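Rhamnogalacturonan endolyase YesW (Bacillus subtilis, PDB 2ZUX) cleaves the backbone of type I rhamnogalacturonan from plant cell walls by endo-type elimination and requires calcium or manganese for activity. Local coordinates at residues S305-S313 with M346-G354; L269-G277 with L328-D339. All blocks are in the same frame, centred on the assembly; numbering follows the deposited sequence.

Interaction 1. Residues S305-S313 with M346-G354; sequences SKLWTLDSS and MAVDHDGKG. With CA (calcium ion), chain K.
Trp308 lays its indole over the turn Asp349-Gly352, and from CB to its far rim each part of the side chain has its own partner there or in the strand before it. CG sits between the backbone N and the carbonyl carbon (chi1 52°), which swings the ring from the edge strand 305-311 onto the neighbouring sheet. CB and CG lie beside the carbonyl of Asp351, and CD1 comes 3.4 Å from Asp351 C. NE1 donates to His350 O at 3.0 Å; the bond is bent (140°), and the donor stands above the carbonyl plane. CD2 and CE2 then pass over Gly352, whose CA makes a CH-pi contact 3.3 Å from the centroid of the six-membered ring. CH2, at the far rim, reaches CG1 of Val348 at 4.1 Å. Leu310 continues the packing: its CD2 meets Val348 CG2 tip to tip at 3.6 Å, while a water bridges Thr309 O and Gly352 O. Replacing Trp308 by an alanine would probably uncover Gly352 and leave His350 O without its indole donor. The same turn supplies Asp349 OD1 and His350 ND1 to a calcium ion, at 2.4 and 2.6 Å, in a site completed by Asp334, Asp336 and Glu340. One indole thus joins two propeller blades through both its N-H and its face, and holds the backbone of a turn whose side chains bind metal.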
# COMPACT_ATOMS: atom_id res chain seq x y z
N SER A 305 12.86 1.82 -19.88
CA SER A 305 13.07 0.66 -20.74
C SER A 305 12.09 -0.46 -20.41
O SER A 305 11.74 -0.66 -19.24
CB SER A 305 14.51 0.14 -20.61
OG SER A 305 14.82 -0.21 -19.27
N LYS A 306 11.62 -1.16 -21.44
CA LYS A 306 10.73 -2.30 -21.25
C LYS A 306 11.54 -3.58 -21.08
O LYS A 306 12.48 -3.83 -21.84
CB LYS A 306 9.77 -2.42 -22.43
CG LYS A 306 8.78 -3.56 -22.30
CD LYS A 306 7.74 -3.55 -23.40
CE LYS A 306 8.31 -4.02 -24.73
NZ LYS A 306 7.23 -4.29 -25.71
N LEU A 307 11.19 -4.38 -20.07
CA LEU A 307 11.96 -5.57 -19.72
C LEU A 307 11.34 -6.86 -20.25
O LEU A 307 12.04 -7.73 -20.76
CB LEU A 307 12.10 -5.68 -18.20
CG LEU A 307 12.69 -4.48 -17.46
CD1 LEU A 307 12.69 -4.77 -15.98
CD2 LEU A 307 14.11 -4.14 -17.95
N TRP A 308 10.02 -6.99 -20.09
CA TRP A 308 9.30 -8.17 -20.56
C TRP A 308 7.81 -7.92 -20.62
O TRP A 308 7.32 -6.94 -20.06
CB TRP A 308 9.61 -9.41 -19.72
CG TRP A 308 9.48 -9.33 -18.20
CD1 TRP A 308 10.50 -9.40 -17.30
CD2 TRP A 308 8.27 -9.29 -17.41
NE1 TRP A 308 10.02 -9.38 -16.02
CE2 TRP A 308 8.66 -9.31 -16.05
CE3 TRP A 308 6.90 -9.23 -17.72
CZ2 TRP A 308 7.73 -9.26 -15.00
CZ3 TRP A 308 5.98 -9.18 -16.66
CH2 TRP A 308 6.40 -9.20 -15.32
N THR A 309 7.12 -8.84 -21.29
CA THR A 309 5.66 -8.85 -21.41
C THR A 309 5.17 -10.27 -21.16
O THR A 309 5.75 -11.23 -21.67
CB THR A 309 5.24 -8.44 -22.83
OG1 THR A 309 5.69 -7.11 -23.10
CG2 THR A 309 3.72 -8.48 -23.00
N LEU A 310 4.12 -10.42 -20.34
CA LEU A 310 3.34 -11.65 -20.29
C LEU A 310 1.98 -11.34 -20.89
O LEU A 310 1.31 -10.40 -20.47
CB LEU A 310 3.19 -12.17 -18.86
CG LEU A 310 2.39 -13.48 -18.76
CD1 LEU A 310 3.04 -14.61 -19.56
CD2 LEU A 310 2.23 -13.89 -17.33
N ASP A 311 1.57 -12.14 -21.88
CA ASP A 311 0.33 -11.92 -22.60
C ASP A 311 -0.43 -13.24 -22.66
O ASP A 311 0.03 -14.18 -23.31
CB ASP A 311 0.67 -11.38 -24.00
CG ASP A 311 -0.56 -11.07 -24.84
OD1 ASP A 311 -1.70 -11.45 -24.49
OD2 ASP A 311 -0.37 -10.43 -25.89
N SER A 312 -1.57 -13.32 -21.98
CA SER A 312 -2.33 -14.57 -21.93
C SER A 312 -2.85 -15.01 -23.30
O SER A 312 -3.19 -16.18 -23.49
CB SER A 312 -3.49 -14.46 -20.94
OG SER A 312 -4.47 -13.55 -21.40
N SER A 313 -2.92 -14.07 -24.25
CA SER A 313 -3.47 -14.36 -25.59
C SER A 313 -2.45 -15.03 -26.50
O SER A 313 -2.80 -15.49 -27.59
CB SER A 313 -4.03 -13.09 -26.23
OG SER A 313 -3.00 -12.23 -26.69
N MET A 346 -3.09 -16.59 -9.99
CA MET A 346 -1.90 -16.98 -10.73
C MET A 346 -0.66 -16.26 -10.20
O MET A 346 -0.77 -15.33 -9.39
CB MET A 346 -2.09 -16.74 -12.23
CG MET A 346 -2.00 -15.29 -12.62
SD MET A 346 -2.54 -15.02 -14.30
CE MET A 346 -1.40 -13.74 -14.85
N ALA A 347 0.51 -16.70 -10.66
CA ALA A 347 1.75 -16.05 -10.27
C ALA A 347 2.64 -15.94 -11.48
O ALA A 347 2.61 -16.81 -12.37
CB ALA A 347 2.44 -16.81 -9.17
N VAL A 348 3.43 -14.87 -11.51
CA VAL A 348 4.32 -14.56 -12.62
C VAL A 348 5.73 -14.43 -12.05
O VAL A 348 5.94 -13.77 -11.04
CB VAL A 348 3.89 -13.25 -13.32
CG1 VAL A 348 4.83 -12.89 -14.48
CG2 VAL A 348 2.45 -13.36 -13.80
N ASP A 349 6.69 -15.06 -12.73
CA ASP A 349 8.08 -15.08 -12.29
C ASP A 349 8.76 -13.74 -12.56
O ASP A 349 8.23 -12.89 -13.29
CB ASP A 349 8.81 -16.22 -13.00
CG ASP A 349 9.94 -16.81 -12.18
OD1 ASP A 349 10.27 -16.30 -11.09
OD2 ASP A 349 10.51 -17.82 -12.66
N HIS A 350 9.96 -13.58 -11.99
CA HIS A 350 10.70 -12.33 -12.09
C HIS A 350 11.09 -11.97 -13.52
O HIS A 350 11.40 -10.81 -13.81
CB HIS A 350 11.96 -12.41 -11.22
CG HIS A 350 12.99 -13.36 -11.74
ND1 HIS A 350 13.08 -14.67 -11.33
CD2 HIS A 350 13.95 -13.18 -12.67
CE1 HIS A 350 14.08 -15.26 -11.97
NE2 HIS A 350 14.62 -14.38 -12.80
N ASP A 351 11.07 -12.96 -14.41
CA ASP A 351 11.40 -12.78 -15.82
C ASP A 351 10.17 -12.71 -16.72
O ASP A 351 10.28 -12.74 -17.95
CB ASP A 351 12.32 -13.91 -16.30
CG ASP A 351 11.67 -15.27 -16.20
OD1 ASP A 351 10.54 -15.39 -15.67
OD2 ASP A 351 12.30 -16.25 -16.64
N GLY A 352 8.99 -12.62 -16.11
CA GLY A 352 7.74 -12.48 -16.86
C GLY A 352 7.08 -13.77 -17.28
O GLY A 352 6.04 -13.74 -17.94
N LYS A 353 7.68 -14.90 -16.92
CA LYS A 353 7.09 -16.19 -17.27
C LYS A 353 5.99 -16.56 -16.29
O LYS A 353 6.15 -16.42 -15.08
CB LYS A 353 8.17 -17.29 -17.33
CG LYS A 353 9.21 -17.09 -18.44
CD LYS A 353 8.57 -17.07 -19.84
CE LYS A 353 9.59 -16.96 -20.96
NZ LYS A 353 10.52 -15.80 -20.83
N GLY A 354 4.87 -17.06 -16.81
CA GLY A 354 3.81 -17.56 -15.95
C GLY A 354 4.33 -18.74 -15.14
O GLY A 354 4.96 -19.64 -15.70
CA CA K . 12.11 -16.35 -9.62
O HOH W 1 6.47 -13.58 -20.60

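Interaction 2. Residues L269-G277 with L328-D339; sequences LAGIAYLDG and LSIADVDGDGKD. With CA (calcium ion), chain L; CA (calcium ion), chain K.
The carbonyl oxygen of Tyr274 accepts two backbone N-H groups from opposite faces of its plane: Asp339 N across the contact at 2.9 Å, nearly straight at 172°, and Gly277 N within the type I turn Tyr274-Gly277. Asp339 answers with its carboxylate, where OD2 takes the N-H of Tyr274 at 2.7 Å on its anti side. With CG of Asp339 beside its own backbone N (chi1 -72°), the carboxylate runs alongside the tyrosine side chain, its plane 75° from the ring. OD1 of Asp339 forms a salt bridge with Arg3, while Tyr274 OH bonds to Gln4 O, tying the propeller to the N-terminal region. CD of Lys338 lies 3.4 Å from Leu275 O, and Gly277 CA makes a CH...O contact with Gly337 O. Deeper in, CG2 of Ile330 packs on the methyl group of Ala273 at 3.6 Å, and Leu328 CD2 meets Leu269 CB, joining the starts of two successive propeller blades. The loop 332-338, EF-hand-like (DxDxDG), wraps one calcium ion with OD1 of Asp332, Asp334 and Asp336 and the carbonyl of Lys338, at 2.1 to 2.3 Å, and Glu340 completes the site. Asp334 and Asp336 turn OD2 to the second calcium ion, also held by Asp349 and His350. The two metal ions probably offset the crowded carboxylates, and the loop they shape is likely to help set the N-H of Asp339 toward Tyr274.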
# COMPACT_ATOMS: atom_id res chain seq x y z
N LEU A 269 -3.84 -2.71 -12.90
CA LEU A 269 -3.10 -2.82 -11.64
C LEU A 269 -1.68 -2.36 -11.90
O LEU A 269 -1.29 -2.12 -13.05
CB LEU A 269 -3.13 -4.25 -11.08
CG LEU A 269 -4.50 -4.89 -10.85
CD1 LEU A 269 -4.34 -6.38 -10.58
CD2 LEU A 269 -5.22 -4.18 -9.70
N ALA A 270 -0.90 -2.19 -10.85
CA ALA A 270 0.49 -1.77 -10.99
C ALA A 270 1.24 -2.15 -9.74
O ALA A 270 0.64 -2.41 -8.69
CB ALA A 270 0.59 -0.26 -11.24
N GLY A 271 2.56 -2.19 -9.85
CA GLY A 271 3.38 -2.52 -8.71
C GLY A 271 4.83 -2.12 -8.88
O GLY A 271 5.26 -1.77 -9.98
N ILE A 272 5.56 -2.17 -7.77
CA ILE A 272 7.02 -2.12 -7.77
C ILE A 272 7.53 -3.50 -7.38
O ILE A 272 7.06 -4.09 -6.40
CB ILE A 272 7.54 -1.08 -6.76
CG1 ILE A 272 7.05 0.34 -7.08
CG2 ILE A 272 9.06 -1.14 -6.67
CD1 ILE A 272 7.53 0.93 -8.40
N ALA A 273 8.47 -4.03 -8.16
CA ALA A 273 9.03 -5.37 -7.94
C ALA A 273 10.53 -5.35 -8.20
O ALA A 273 10.97 -4.79 -9.19
CB ALA A 273 8.37 -6.37 -8.86
N TYR A 274 11.30 -6.00 -7.32
CA TYR A 274 12.75 -6.11 -7.52
C TYR A 274 13.04 -7.35 -8.36
O TYR A 274 13.48 -8.39 -7.84
CB TYR A 274 13.48 -6.16 -6.17
CG TYR A 274 13.54 -4.82 -5.45
CD1 TYR A 274 14.77 -4.30 -5.04
CD2 TYR A 274 12.39 -4.08 -5.19
CE1 TYR A 274 14.84 -3.07 -4.38
CE2 TYR A 274 12.45 -2.85 -4.53
CZ TYR A 274 13.68 -2.35 -4.13
OH TYR A 274 13.75 -1.15 -3.48
N LEU A 275 12.77 -7.23 -9.66
CA LEU A 275 12.90 -8.35 -10.59
C LEU A 275 14.33 -8.85 -10.74
O LEU A 275 14.55 -10.04 -11.00
CB LEU A 275 12.34 -7.96 -11.96
CG LEU A 275 10.89 -7.46 -11.96
CD1 LEU A 275 10.54 -6.91 -13.32
CD2 LEU A 275 9.92 -8.56 -11.55
N ASP A 276 15.29 -7.95 -10.54
CA ASP A 276 16.71 -8.32 -10.62
C ASP A 276 17.31 -8.64 -9.24
O ASP A 276 18.50 -8.96 -9.15
CB ASP A 276 17.53 -7.28 -11.40
CG ASP A 276 17.68 -5.95 -10.69
OD1 ASP A 276 17.44 -5.88 -9.48
OD2 ASP A 276 18.07 -4.97 -11.36
N GLY A 277 16.50 -8.56 -8.19
CA GLY A 277 16.93 -8.91 -6.84
C GLY A 277 17.69 -7.82 -6.10
O GLY A 277 18.07 -8.01 -4.95
N LEU A 328 -3.02 -7.13 -6.22
CA LEU A 328 -1.92 -8.07 -6.42
C LEU A 328 -0.97 -7.97 -5.23
O LEU A 328 -1.11 -7.08 -4.39
CB LEU A 328 -1.19 -7.81 -7.75
CG LEU A 328 -0.72 -6.41 -8.13
CD1 LEU A 328 0.39 -5.88 -7.22
CD2 LEU A 328 -0.25 -6.40 -9.58
N SER A 329 -0.04 -8.91 -5.14
CA SER A 329 1.04 -8.83 -4.16
C SER A 329 2.37 -9.05 -4.88
O SER A 329 2.40 -9.57 -5.99
CB SER A 329 0.91 -9.89 -3.08
OG SER A 329 -0.37 -9.89 -2.46
N ILE A 330 3.45 -8.64 -4.23
CA ILE A 330 4.80 -8.79 -4.77
C ILE A 330 5.69 -9.31 -3.67
O ILE A 330 5.75 -8.73 -2.59
CB ILE A 330 5.38 -7.43 -5.24
CG1 ILE A 330 4.42 -6.68 -6.16
CG2 ILE A 330 6.75 -7.63 -5.89
CD1 ILE A 330 4.31 -7.26 -7.54
N ALA A 331 6.40 -10.40 -3.94
CA ALA A 331 7.26 -11.01 -2.94
C ALA A 331 8.22 -11.97 -3.59
O ALA A 331 7.92 -12.56 -4.63
CB ALA A 331 6.43 -11.76 -1.88
N ASP A 332 9.37 -12.18 -2.95
CA ASP A 332 10.27 -13.25 -3.36
C ASP A 332 9.72 -14.53 -2.74
O ASP A 332 9.89 -14.78 -1.55
CB ASP A 332 11.69 -12.97 -2.88
CG ASP A 332 12.64 -14.12 -3.17
OD1 ASP A 332 12.31 -14.98 -4.01
OD2 ASP A 332 13.72 -14.17 -2.55
N VAL A 333 9.04 -15.33 -3.56
CA VAL A 333 8.37 -16.53 -3.07
C VAL A 333 9.22 -17.78 -3.24
O VAL A 333 9.00 -18.77 -2.55
CB VAL A 333 6.99 -16.76 -3.76
CG1 VAL A 333 6.07 -15.56 -3.54
CG2 VAL A 333 7.15 -17.09 -5.26
N ASP A 334 10.18 -17.74 -4.16
CA ASP A 334 10.95 -18.95 -4.51
C ASP A 334 12.38 -18.94 -3.95
O ASP A 334 13.14 -19.88 -4.19
CB ASP A 334 10.92 -19.21 -6.03
CG ASP A 334 11.49 -18.06 -6.84
OD1 ASP A 334 12.11 -17.16 -6.24
OD2 ASP A 334 11.31 -18.05 -8.08
N GLY A 335 12.73 -17.88 -3.23
CA GLY A 335 14.00 -17.80 -2.51
C GLY A 335 15.23 -17.39 -3.31
O GLY A 335 16.35 -17.50 -2.80
N ASP A 336 15.04 -16.92 -4.54
CA ASP A 336 16.17 -16.51 -5.39
C ASP A 336 16.59 -15.04 -5.21
O ASP A 336 17.48 -14.55 -5.91
CB ASP A 336 15.91 -16.85 -6.87
CG ASP A 336 14.72 -16.10 -7.46
OD1 ASP A 336 14.21 -15.18 -6.80
OD2 ASP A 336 14.28 -16.43 -8.59
N GLY A 337 15.94 -14.33 -4.27
CA GLY A 337 16.23 -12.92 -4.00
C GLY A 337 15.45 -11.95 -4.88
O GLY A 337 15.39 -10.75 -4.60
N LYS A 338 14.86 -12.48 -5.94
CA LYS A 338 14.14 -11.70 -6.94
C LYS A 338 12.64 -11.80 -6.69
O LYS A 338 12.14 -12.84 -6.27
CB LYS A 338 14.48 -12.23 -8.33
CG LYS A 338 15.98 -12.25 -8.61
CD LYS A 338 16.29 -12.82 -9.97
CE LYS A 338 17.80 -12.82 -10.22
NZ LYS A 338 18.51 -13.78 -9.33
N ASP A 339 11.93 -10.70 -6.93
CA ASP A 339 10.48 -10.67 -6.68
C ASP A 339 9.66 -11.32 -7.78
O ASP A 339 9.91 -11.15 -8.97
CB ASP A 339 10.00 -9.23 -6.48
CG ASP A 339 10.44 -8.66 -5.16
OD1 ASP A 339 10.59 -9.43 -4.18
OD2 ASP A 339 10.63 -7.43 -5.09
CA CA L . 12.14 -15.03 -6.29
CA CA K . 12.11 -16.35 -9.62
O HOH W 2 18.52 -10.16 -3.40

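From the N terminus, the chain runs through 269-277, the first strand of one four-stranded antiparallel sheet and its turn, and reaches the last strand of that sheet at 305-313. It then enters the next sheet at 328-339 and follows it to 346-354. Interaction 2 closes a loop from the first segment to the third, and interaction 1 one from the second to the fourth, so the two cross rather than nest. Together they tie consecutive propeller blades at both edge strands of the earlier blade. His350 touches Leu275 O and Asp339 O, and the second calcium ion draws ligands from both 328-339 and 346-354, coupling the contacts directly.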